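Local coordinates for protein single-stranded-DNA-specific exonuclease RecJ (Thermus thermophilus, PDB 2ZXR) that degrades single-stranded DNA exonucleolytically in the 5' to 3' direction, using divalent metal ions and leaving single-stranded RNA untouched, at residues A[11-25]-A[32-46]. Residues are numbered along the deposited sequence; the frame is centred on the assembly and turned at random.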
ATOM      1  N   SER A  11      10.033  -9.868  -8.513  1.00 30.93           N
ATOM      2  CA  SER A  11      11.248 -10.573  -8.890  1.00 31.46           C
ATOM      3  C   SER A  11      11.924 -11.299  -7.737  1.00 31.43           C
ATOM      4  O   SER A  11      11.776 -10.904  -6.575  1.00 31.68           O
ATOM      5  CB  SER A  11      12.240  -9.565  -9.456  1.00 31.93           C
ATOM      6  OG  SER A  11      12.710  -8.740  -8.393  1.00 33.80           O
ATOM      7  N   LEU A  12      12.668 -12.360  -8.042  1.00 30.63           N
ATOM      8  CA  LEU A  12      13.395 -13.050  -6.977  1.00 29.90           C
ATOM      9  C   LEU A  12      14.689 -12.265  -6.794  1.00 30.73           C
ATOM     10  O   LEU A  12      15.333 -11.837  -7.776  1.00 29.96           O
ATOM     11  CB  LEU A  12      13.723 -14.509  -7.332  1.00 28.53           C
ATOM     12  CG  LEU A  12      12.534 -15.436  -7.605  1.00 28.24           C
ATOM     13  CD1 LEU A  12      13.033 -16.868  -7.830  1.00 27.52           C
ATOM     14  CD2 LEU A  12      11.555 -15.377  -6.458  1.00 24.63           C
ATOM     15  N   PRO A  13      15.079 -12.029  -5.535  1.00 31.62           N
ATOM     16  CA  PRO A  13      16.323 -11.276  -5.333  1.00 32.85           C
ATOM     17  C   PRO A  13      17.524 -12.195  -5.511  1.00 33.54           C
ATOM     18  O   PRO A  13      17.369 -13.417  -5.636  1.00 33.37           O
ATOM     19  CB  PRO A  13      16.193 -10.784  -3.891  1.00 32.21           C
ATOM     20  CG  PRO A  13      15.492 -11.926  -3.226  1.00 32.16           C
ATOM     21  CD  PRO A  13      14.435 -12.357  -4.250  1.00 31.22           C
ATOM     22  N   PRO A  14      18.733 -11.619  -5.561  1.00 34.13           N
ATOM     23  CA  PRO A  14      19.904 -12.490  -5.712  1.00 34.24           C
ATOM     24  C   PRO A  14      20.034 -13.332  -4.438  1.00 34.92           C
ATOM     25  O   PRO A  14      19.904 -12.832  -3.308  1.00 33.66           O
ATOM     26  CB  PRO A  14      21.072 -11.512  -5.924  1.00 34.92           C
ATOM     27  CG  PRO A  14      20.498 -10.122  -5.576  1.00 36.00           C
ATOM     28  CD  PRO A  14      19.039 -10.224  -5.927  1.00 34.95           C
ATOM     29  N   LEU A  15      20.274 -14.622  -4.621  1.00 34.93           N
ATOM     30  CA  LEU A  15      20.366 -15.527  -3.484  1.00 35.30           C
ATOM     31  C   LEU A  15      21.234 -15.108  -2.299  1.00 34.85           C
ATOM     32  O   LEU A  15      20.803 -15.237  -1.153  1.00 34.23           O
ATOM     33  CB  LEU A  15      20.791 -16.910  -3.954  1.00 35.54           C
ATOM     34  CG  LEU A  15      19.715 -17.724  -4.663  1.00 36.56           C
ATOM     35  CD1 LEU A  15      19.771 -19.145  -4.088  1.00 37.17           C
ATOM     36  CD2 LEU A  15      18.333 -17.131  -4.448  1.00 35.33           C
ATOM     37  N   ALA A  16      22.447 -14.629  -2.549  1.00 34.13           N
ATOM     38  CA  ALA A  16      23.296 -14.223  -1.430  1.00 34.99           C
ATOM     39  C   ALA A  16      22.650 -13.097  -0.615  1.00 35.20           C
ATOM     40  O   ALA A  16      22.804 -13.064   0.600  1.00 36.11           O
ATOM     41  CB  ALA A  16      24.679 -13.799  -1.918  1.00 34.68           C
ATOM     42  N   GLN A  17      21.927 -12.178  -1.266  1.00 35.48           N
ATOM     43  CA  GLN A  17      21.264 -11.108  -0.522  1.00 35.34           C
ATOM     44  C   GLN A  17      19.992 -11.653   0.146  1.00 34.70           C
ATOM     45  O   GLN A  17      19.642 -11.256   1.253  1.00 34.81           O
ATOM     46  CB  GLN A  17      20.889  -9.935  -1.433  1.00 36.60           C
ATOM     47  CG  GLN A  17      22.027  -9.352  -2.259  1.00 37.89           C
ATOM     48  CD  GLN A  17      21.584  -8.113  -3.040  1.00 40.22           C
ATOM     49  OE1 GLN A  17      22.112  -7.813  -4.118  1.00 41.75           O
ATOM     50  NE2 GLN A  17      20.620  -7.383  -2.490  1.00 39.39           N
ATOM     51  N   TRP A  18      19.304 -12.576  -0.516  1.00 33.80           N
ATOM     52  CA  TRP A  18      18.079 -13.150   0.051  1.00 32.64           C
ATOM     53  C   TRP A  18      18.475 -13.803   1.376  1.00 32.64           C
ATOM     54  O   TRP A  18      17.817 -13.639   2.412  1.00 30.53           O
ATOM     55  CB  TRP A  18      17.527 -14.206  -0.899  1.00 33.07           C
ATOM     56  CG  TRP A  18      16.061 -14.538  -0.799  1.00 33.95           C
ATOM     57  CD1 TRP A  18      15.221 -14.349   0.278  1.00 33.64           C
ATOM     58  CD2 TRP A  18      15.286 -15.214  -1.796  1.00 33.80           C
ATOM     59  NE1 TRP A  18      13.974 -14.876   0.000  1.00 34.24           N
ATOM     60  CE2 TRP A  18      13.989 -15.412  -1.263  1.00 33.28           C
ATOM     61  CE3 TRP A  18      15.565 -15.677  -3.091  1.00 33.71           C
ATOM     62  CZ2 TRP A  18      12.978 -16.048  -1.979  1.00 34.00           C
ATOM     63  CZ3 TRP A  18      14.554 -16.312  -3.804  1.00 35.09           C
ATOM     64  CH2 TRP A  18      13.277 -16.490  -3.246  1.00 34.16           C
ATOM     65  N   ARG A  19      19.570 -14.552   1.318  1.00 32.81           N
ATOM     66  CA  ARG A  19      20.101 -15.240   2.479  1.00 33.71           C
ATOM     67  C   ARG A  19      20.530 -14.277   3.585  1.00 33.70           C
ATOM     68  O   ARG A  19      20.294 -14.544   4.762  1.00 32.88           O
ATOM     69  CB  ARG A  19      21.280 -16.129   2.055  1.00 33.25           C
ATOM     70  CG  ARG A  19      20.829 -17.492   1.538  1.00 33.87           C
ATOM     71  CD  ARG A  19      21.825 -18.093   0.553  1.00 33.70           C
ATOM     72  NE  ARG A  19      21.581 -19.521   0.341  1.00 33.13           N
ATOM     73  CZ  ARG A  19      22.181 -20.244  -0.600  1.00 33.57           C
ATOM     74  NH1 ARG A  19      23.057 -19.669  -1.418  1.00 31.63           N
ATOM     75  NH2 ARG A  19      21.918 -21.546  -0.711  1.00 34.40           N
ATOM     76  N   GLU A  20      21.170 -13.175   3.203  1.00 34.86           N
ATOM     77  CA  GLU A  20      21.620 -12.170   4.168  1.00 36.42           C
ATOM     78  C   GLU A  20      20.429 -11.606   4.935  1.00 35.86           C
ATOM     79  O   GLU A  20      20.492 -11.445   6.160  1.00 36.54           O
ATOM     80  CB  GLU A  20      22.366 -11.039   3.455  1.00 37.96           C
ATOM     81  CG  GLU A  20      23.707 -11.498   2.891  1.00 42.04           C
ATOM     82  CD  GLU A  20      24.388 -10.475   1.990  1.00 44.24           C
ATOM     83  OE1 GLU A  20      25.565 -10.718   1.625  1.00 45.07           O
ATOM     84  OE2 GLU A  20      23.754  -9.443   1.638  1.00 45.66           O
ATOM     85  N   VAL A  21      19.340 -11.336   4.226  1.00 34.67           N
ATOM     86  CA  VAL A  21      18.147 -10.797   4.871  1.00 34.97           C
ATOM     87  C   VAL A  21      17.530 -11.821   5.813  1.00 34.99           C
ATOM     88  O   VAL A  21      17.181 -11.497   6.952  1.00 34.61           O
ATOM     89  CB  VAL A  21      17.116 -10.324   3.822  1.00 35.47           C
ATOM     90  CG1 VAL A  21      15.824  -9.905   4.500  1.00 35.29           C
ATOM     91  CG2 VAL A  21      17.703  -9.128   3.036  1.00 34.58           C
ATOM     92  N   MET A  22      17.425 -13.064   5.355  1.00 33.82           N
ATOM     93  CA  MET A  22      16.862 -14.107   6.188  1.00 33.38           C
ATOM     94  C   MET A  22      17.649 -14.270   7.491  1.00 34.05           C
ATOM     95  O   MET A  22      17.078 -14.536   8.557  1.00 32.56           O
ATOM     96  CB  MET A  22      16.875 -15.441   5.456  1.00 33.04           C
ATOM     97  CG  MET A  22      15.816 -15.598   4.388  1.00 33.00           C
ATOM     98  SD  MET A  22      15.743 -17.313   3.871  1.00 34.06           S
ATOM     99  CE  MET A  22      17.054 -17.337   2.737  1.00 32.32           C
ATOM    100  N   ALA A  23      18.967 -14.145   7.389  1.00 34.00           N
ATOM    101  CA  ALA A  23      19.834 -14.304   8.550  1.00 35.31           C
ATOM    102  C   ALA A  23      19.781 -13.108   9.480  1.00 35.72           C
ATOM    103  O   ALA A  23      19.639 -13.262  10.685  1.00 36.69           O
ATOM    104  CB  ALA A  23      21.275 -14.541   8.103  1.00 34.50           C
ATOM    105  N   ALA A  24      19.886 -11.917   8.906  1.00 36.83           N
ATOM    106  CA  ALA A  24      19.903 -10.685   9.681  1.00 37.01           C
ATOM    107  C   ALA A  24      18.567 -10.268  10.271  1.00 37.73           C
ATOM    108  O   ALA A  24      18.524  -9.377  11.118  1.00 39.12           O
ATOM    109  CB  ALA A  24      20.485  -9.547   8.832  1.00 36.13           C
ATOM    110  N   LEU A  25      17.474 -10.878   9.821  1.00 37.05           N
ATOM    111  CA  LEU A  25      16.171 -10.542  10.378  1.00 36.08           C
ATOM    112  C   LEU A  25      15.554 -11.770  11.027  1.00 35.97           C
ATOM    113  O   LEU A  25      14.481 -11.693  11.628  1.00 35.97           O
ATOM    114  CB  LEU A  25      15.230 -10.013   9.303  1.00 36.79           C
ATOM    115  CG  LEU A  25      15.633  -8.732   8.579  1.00 37.94           C
ATOM    116  CD1 LEU A  25      14.455  -8.301   7.712  1.00 39.36           C
ATOM    117  CD2 LEU A  25      15.999  -7.637   9.567  1.00 37.43           C
ATOM    118  N   ALA A  32      11.375 -12.642   4.013  1.00 27.43           N
ATOM    119  CA  ALA A  32      12.629 -12.013   3.588  1.00 28.32           C
ATOM    120  C   ALA A  32      12.468 -11.409   2.196  1.00 28.35           C
ATOM    121  O   ALA A  32      13.083 -10.405   1.881  1.00 28.94           O
ATOM    122  CB  ALA A  32      13.773 -13.025   3.593  1.00 27.66           C
ATOM    123  N   LEU A  33      11.648 -12.031   1.361  1.00 29.07           N
ATOM    124  CA  LEU A  33      11.407 -11.515   0.019  1.00 29.71           C
ATOM    125  C   LEU A  33      10.778 -10.118   0.154  1.00 30.05           C
ATOM    126  O   LEU A  33      11.190  -9.158  -0.518  1.00 29.61           O
ATOM    127  CB  LEU A  33      10.439 -12.447  -0.712  1.00 31.13           C
ATOM    128  CG  LEU A  33      10.911 -13.183  -1.961  1.00 33.50           C
ATOM    129  CD1 LEU A  33       9.984 -14.375  -2.250  1.00 34.43           C
ATOM    130  CD2 LEU A  33      10.912 -12.216  -3.125  1.00 34.90           C
ATOM    131  N   ALA A  34       9.776 -10.018   1.025  1.00 29.80           N
ATOM    132  CA  ALA A  34       9.072  -8.752   1.279  1.00 31.21           C
ATOM    133  C   ALA A  34      10.040  -7.695   1.830  1.00 32.81           C
ATOM    134  O   ALA A  34      10.120  -6.565   1.316  1.00 32.82           O
ATOM    135  CB  ALA A  34       7.922  -8.982   2.256  1.00 28.91           C
ATOM    136  N   TYR A  35      10.791  -8.058   2.867  1.00 33.61           N
ATOM    137  CA  TYR A  35      11.754  -7.117   3.427  1.00 34.74           C
ATOM    138  C   TYR A  35      12.760  -6.666   2.366  1.00 35.57           C
ATOM    139  O   TYR A  35      13.035  -5.460   2.246  1.00 35.03           O
ATOM    140  CB  TYR A  35      12.488  -7.732   4.616  1.00 33.76           C
ATOM    141  CG  TYR A  35      11.581  -8.025   5.776  1.00 34.02           C
ATOM    142  CD1 TYR A  35      10.833  -7.011   6.369  1.00 34.19           C
ATOM    143  CD2 TYR A  35      11.441  -9.318   6.264  1.00 34.01           C
ATOM    144  CE1 TYR A  35       9.964  -7.291   7.419  1.00 35.87           C
ATOM    145  CE2 TYR A  35      10.580  -9.608   7.296  1.00 33.76           C
ATOM    146  CZ  TYR A  35       9.841  -8.599   7.873  1.00 35.11           C
ATOM    147  OH  TYR A  35       8.965  -8.895   8.888  1.00 36.12           O
ATOM    148  N   TRP A  36      13.293  -7.609   1.579  1.00 35.97           N
ATOM    149  CA  TRP A  36      14.261  -7.226   0.551  1.00 36.91           C
ATOM    150  C   TRP A  36      13.671  -6.175  -0.394  1.00 38.00           C
ATOM    151  O   TRP A  36      14.328  -5.178  -0.716  1.00 39.08           O
ATOM    152  CB  TRP A  36      14.723  -8.431  -0.264  1.00 36.53           C
ATOM    153  CG  TRP A  36      15.831  -8.090  -1.239  1.00 35.48           C
ATOM    154  CD1 TRP A  36      17.176  -8.005  -0.965  1.00 36.01           C
ATOM    155  CD2 TRP A  36      15.688  -7.784  -2.630  1.00 35.30           C
ATOM    156  NE1 TRP A  36      17.873  -7.667  -2.105  1.00 35.24           N
ATOM    157  CE2 TRP A  36      16.988  -7.525  -3.140  1.00 35.56           C
ATOM    158  CE3 TRP A  36      14.595  -7.705  -3.500  1.00 34.76           C
ATOM    159  CZ2 TRP A  36      17.217  -7.193  -4.486  1.00 35.85           C
ATOM    160  CZ3 TRP A  36      14.823  -7.373  -4.841  1.00 35.51           C
ATOM    161  CH2 TRP A  36      16.128  -7.121  -5.317  1.00 35.47           C
ATOM    162  N   HIS A  37      12.433  -6.389  -0.821  1.00 39.05           N
ATOM    163  CA  HIS A  37      11.756  -5.458  -1.712  1.00 40.44           C
ATOM    164  C   HIS A  37      11.457  -4.094  -1.094  1.00 41.37           C
ATOM    165  O   HIS A  37      11.480  -3.090  -1.796  1.00 42.30           O
ATOM    166  CB  HIS A  37      10.440  -6.060  -2.218  1.00 40.13           C
ATOM    167  CG  HIS A  37      10.614  -7.018  -3.359  1.00 41.74           C
ATOM    168  ND1 HIS A  37      11.252  -6.668  -4.533  1.00 42.11           N
ATOM    169  CD2 HIS A  37      10.249  -8.314  -3.502  1.00 41.44           C
ATOM    170  CE1 HIS A  37      11.274  -7.709  -5.346  1.00 41.29           C
ATOM    171  NE2 HIS A  37      10.672  -8.720  -4.745  1.00 41.46           N
ATOM    172  N   ARG A  38      11.160  -4.065   0.204  1.00 42.09           N
ATOM    173  CA  ARG A  38      10.819  -2.831   0.896  1.00 42.35           C
ATOM    174  C   ARG A  38      12.070  -2.161   1.403  1.00 43.17           C
ATOM    175  O   ARG A  38      11.992  -1.161   2.104  1.00 44.32           O
ATOM    176  CB  ARG A  38       9.906  -3.104   2.101  1.00 41.91           C
ATOM    177  CG  ARG A  38       8.759  -4.076   1.874  1.00 41.33           C
ATOM    178  CD  ARG A  38       7.517  -3.385   1.378  1.00 40.94           C
ATOM    179  NE  ARG A  38       6.511  -4.326   0.891  1.00 39.37           N
ATOM    180  CZ  ARG A  38       5.411  -4.679   1.549  1.00 38.20           C
ATOM    181  NH1 ARG A  38       5.157  -4.174   2.749  1.00 36.71           N
ATOM    182  NH2 ARG A  38       4.548  -5.514   0.982  1.00 35.83           N
ATOM    183  N   GLY A  39      13.222  -2.729   1.075  1.00 44.20           N
ATOM    184  CA  GLY A  39      14.481  -2.154   1.515  1.00 44.75           C
ATOM    185  C   GLY A  39      14.901  -2.451   2.943  1.00 45.71           C
ATOM    186  O   GLY A  39      15.819  -1.806   3.448  1.00 45.51           O
ATOM    187  N   PHE A  40      14.244  -3.395   3.615  1.00 46.17           N
ATOM    188  CA  PHE A  40      14.639  -3.733   4.983  1.00 47.58           C
ATOM    189  C   PHE A  40      15.763  -4.767   4.929  1.00 49.46           C
ATOM    190  O   PHE A  40      15.543  -5.905   4.523  1.00 49.65           O
ATOM    191  CB  PHE A  40      13.452  -4.292   5.777  1.00 47.48           C
ATOM    192  CG  PHE A  40      12.342  -3.295   5.994  1.00 46.90           C
ATOM    193  CD1 PHE A  40      11.341  -3.129   5.047  1.00 46.23           C
ATOM    194  CD2 PHE A  40      12.310  -2.509   7.144  1.00 46.73           C
ATOM    195  CE1 PHE A  40      10.322  -2.194   5.237  1.00 46.05           C
ATOM    196  CE2 PHE A  40      11.294  -1.572   7.343  1.00 46.21           C
ATOM    197  CZ  PHE A  40      10.300  -1.416   6.388  1.00 46.75           C
ATOM    198  N   ARG A  41      16.966  -4.370   5.341  1.00 51.14           N
ATOM    199  CA  ARG A  41      18.118  -5.263   5.300  1.00 52.68           C
ATOM    200  C   ARG A  41      18.658  -5.699   6.659  1.00 53.35           C
ATOM    201  O   ARG A  41      18.974  -6.872   6.846  1.00 53.19           O
ATOM    202  CB  ARG A  41      19.246  -4.618   4.486  1.00 53.26           C
ATOM    203  CG  ARG A  41      18.829  -4.193   3.081  1.00 54.78           C
ATOM    204  CD  ARG A  41      18.018  -5.280   2.369  1.00 56.18           C
ATOM    205  NE  ARG A  41      17.463  -4.828   1.091  1.00 56.85           N
ATOM    206  CZ  ARG A  41      18.166  -4.695  -0.031  1.00 57.31           C
ATOM    207  NH1 ARG A  41      17.569  -4.273  -1.142  1.00 56.67           N
ATOM    208  NH2 ARG A  41      19.463  -4.991  -0.043  1.00 57.34           N
ATOM    209  N   ARG A  42      18.769  -4.763   7.600  1.00 54.23           N
ATOM    210  CA  ARG A  42      19.277  -5.067   8.942  1.00 54.97           C
ATOM    211  C   ARG A  42      18.152  -4.897   9.958  1.00 55.03           C
ATOM    212  O   ARG A  42      17.123  -4.303   9.637  1.00 55.05           O
ATOM    213  CB  ARG A  42      20.428  -4.123   9.290  1.00 55.72           C
ATOM    214  CG  ARG A  42      21.462  -3.995   8.188  1.00 57.48           C
ATOM    215  CD  ARG A  42      22.604  -3.098   8.604  1.00 58.35           C
ATOM    216  NE  ARG A  42      22.158  -1.749   8.943  1.00 60.36           N
ATOM    217  CZ  ARG A  42      21.612  -0.892   8.080  1.00 61.02           C
ATOM    218  NH1 ARG A  42      21.431  -1.235   6.807  1.00 61.25           N
ATOM    219  NH2 ARG A  42      21.252   0.320   8.492  1.00 61.09           N
ATOM    220  N   LYS A  43      18.339  -5.413  11.173  1.00 54.94           N
ATOM    221  CA  LYS A  43      17.310  -5.295  12.208  1.00 54.90           C
ATOM    222  C   LYS A  43      16.899  -3.851  12.492  1.00 55.19           C
ATOM    223  O   LYS A  43      15.733  -3.578  12.785  1.00 54.89           O
ATOM    224  CB  LYS A  43      17.771  -5.937  13.517  1.00 54.68           C
ATOM    225  CG  LYS A  43      17.635  -7.450  13.579  1.00 54.40           C
ATOM    226  CD  LYS A  43      17.830  -7.949  15.010  1.00 54.60           C
ATOM    227  CE  LYS A  43      17.874  -9.471  15.088  1.00 55.25           C
ATOM    228  NZ  LYS A  43      16.627 -10.090  14.574  1.00 55.25           N
ATOM    229  N   GLU A  44      17.851  -2.926  12.400  1.00 55.42           N
ATOM    230  CA  GLU A  44      17.569  -1.513  12.669  1.00 55.46           C
ATOM    231  C   GLU A  44      16.764  -0.809  11.576  1.00 54.68           C
ATOM    232  O   GLU A  44      16.421   0.371  11.713  1.00 55.00           O
ATOM    233  CB  GLU A  44      18.877  -0.742  12.941  1.00 56.31           C
ATOM    234  CG  GLU A  44      20.080  -1.166  12.094  1.00 58.42           C
ATOM    235  CD  GLU A  44      20.970  -2.196  12.793  1.00 59.58           C
ATOM    236  OE1 GLU A  44      21.660  -1.823  13.770  1.00 59.67           O
ATOM    237  OE2 GLU A  44      20.979  -3.378  12.373  1.00 60.00           O
ATOM    238  N   ASP A  45      16.460  -1.527  10.496  1.00 53.41           N
ATOM    239  CA  ASP A  45      15.685  -0.960   9.391  1.00 51.90           C
ATOM    240  C   ASP A  45      14.210  -1.184   9.706  1.00 50.30           C
ATOM    241  O   ASP A  45      13.326  -0.522   9.154  1.00 49.49           O
ATOM    242  CB  ASP A  45      16.034  -1.663   8.077  1.00 54.02           C
ATOM    243  CG  ASP A  45      17.534  -1.702   7.809  1.00 55.60           C
ATOM    244  OD1 ASP A  45      18.311  -1.588   8.785  1.00 56.67           O
ATOM    245  OD2 ASP A  45      17.933  -1.868   6.630  1.00 56.15           O
ATOM    246  N   LEU A  46      13.963  -2.142  10.591  1.00 48.24           N
ATOM    247  CA  LEU A  46      12.616  -2.476  11.015  1.00 46.94           C
ATOM    248  C   LEU A  46      12.213  -1.504  12.102  1.00 46.76           C
ATOM    249  O   LEU A  46      11.039  -1.147  12.251  1.00 46.03           O
ATOM    250  CB  LEU A  46      12.581  -3.895  11.562  1.00 46.25           C
ATOM    251  CG  LEU A  46      12.658  -4.973  10.488  1.00 45.74           C
ATOM    252  CD1 LEU A  46      12.580  -6.341  11.156  1.00 45.63           C
ATOM    253  CD2 LEU A  46      11.501  -4.786   9.499  1.00 44.67           C
TER
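P13 presses its ring against the indole of W36: CB sits over the six-membered ring, 3.4 Å from its centroid and 14° off the normal, a close CH-pi contact. The indole is brought there by a side chain whose CG lies anti to the backbone N (chi1 -174°). The opposite face of the indole carries the R41 guanidinium, offset toward the five-membered ring at CD1, so proline and arginine cover the two faces, while the edge of the indole meets V21 and Q17. On the far side of P13, CG rests on a face of W18, and the proline thus wedges between two indoles.

The small bump is A32. Its CB pushes into helix 15-25 between V21, M22 and W18, tightest against M22, where CB to CG measures 3.4 Å; the methyl meets W18 at the ring edge. Beside it, L33 CD1 lies 3.4 Å from W18 CZ2, and its other methyl, CD2, reaches P13 CD.

One turn on from V21, L25 fills a hollow formed by Y35 and the chain at 40-46. CD1 lies over the Y35 ring, 3.9 Å from its centroid, while CD2 packs on the R42 backbone and on L46. D45 steadies this turn, OD2 accepting from R41 N and R42 N on one face of the carboxylate. Opposite, beyond W36, a weak bond runs from H37 NE2 to S11 O (3.1 Å).

Helix 15-25 and the 32-37 part of the next helix, 29-37, have axes 9.1 Å apart at 105°, so two consecutive helices stand nearly at right angles, well away from the metal site. Helix 624-639 covers the W18, M22 and L33 side, helix 643-655 touches S11 and L12, and strand 426-433 of the mixed sheet packs on L33 and A34.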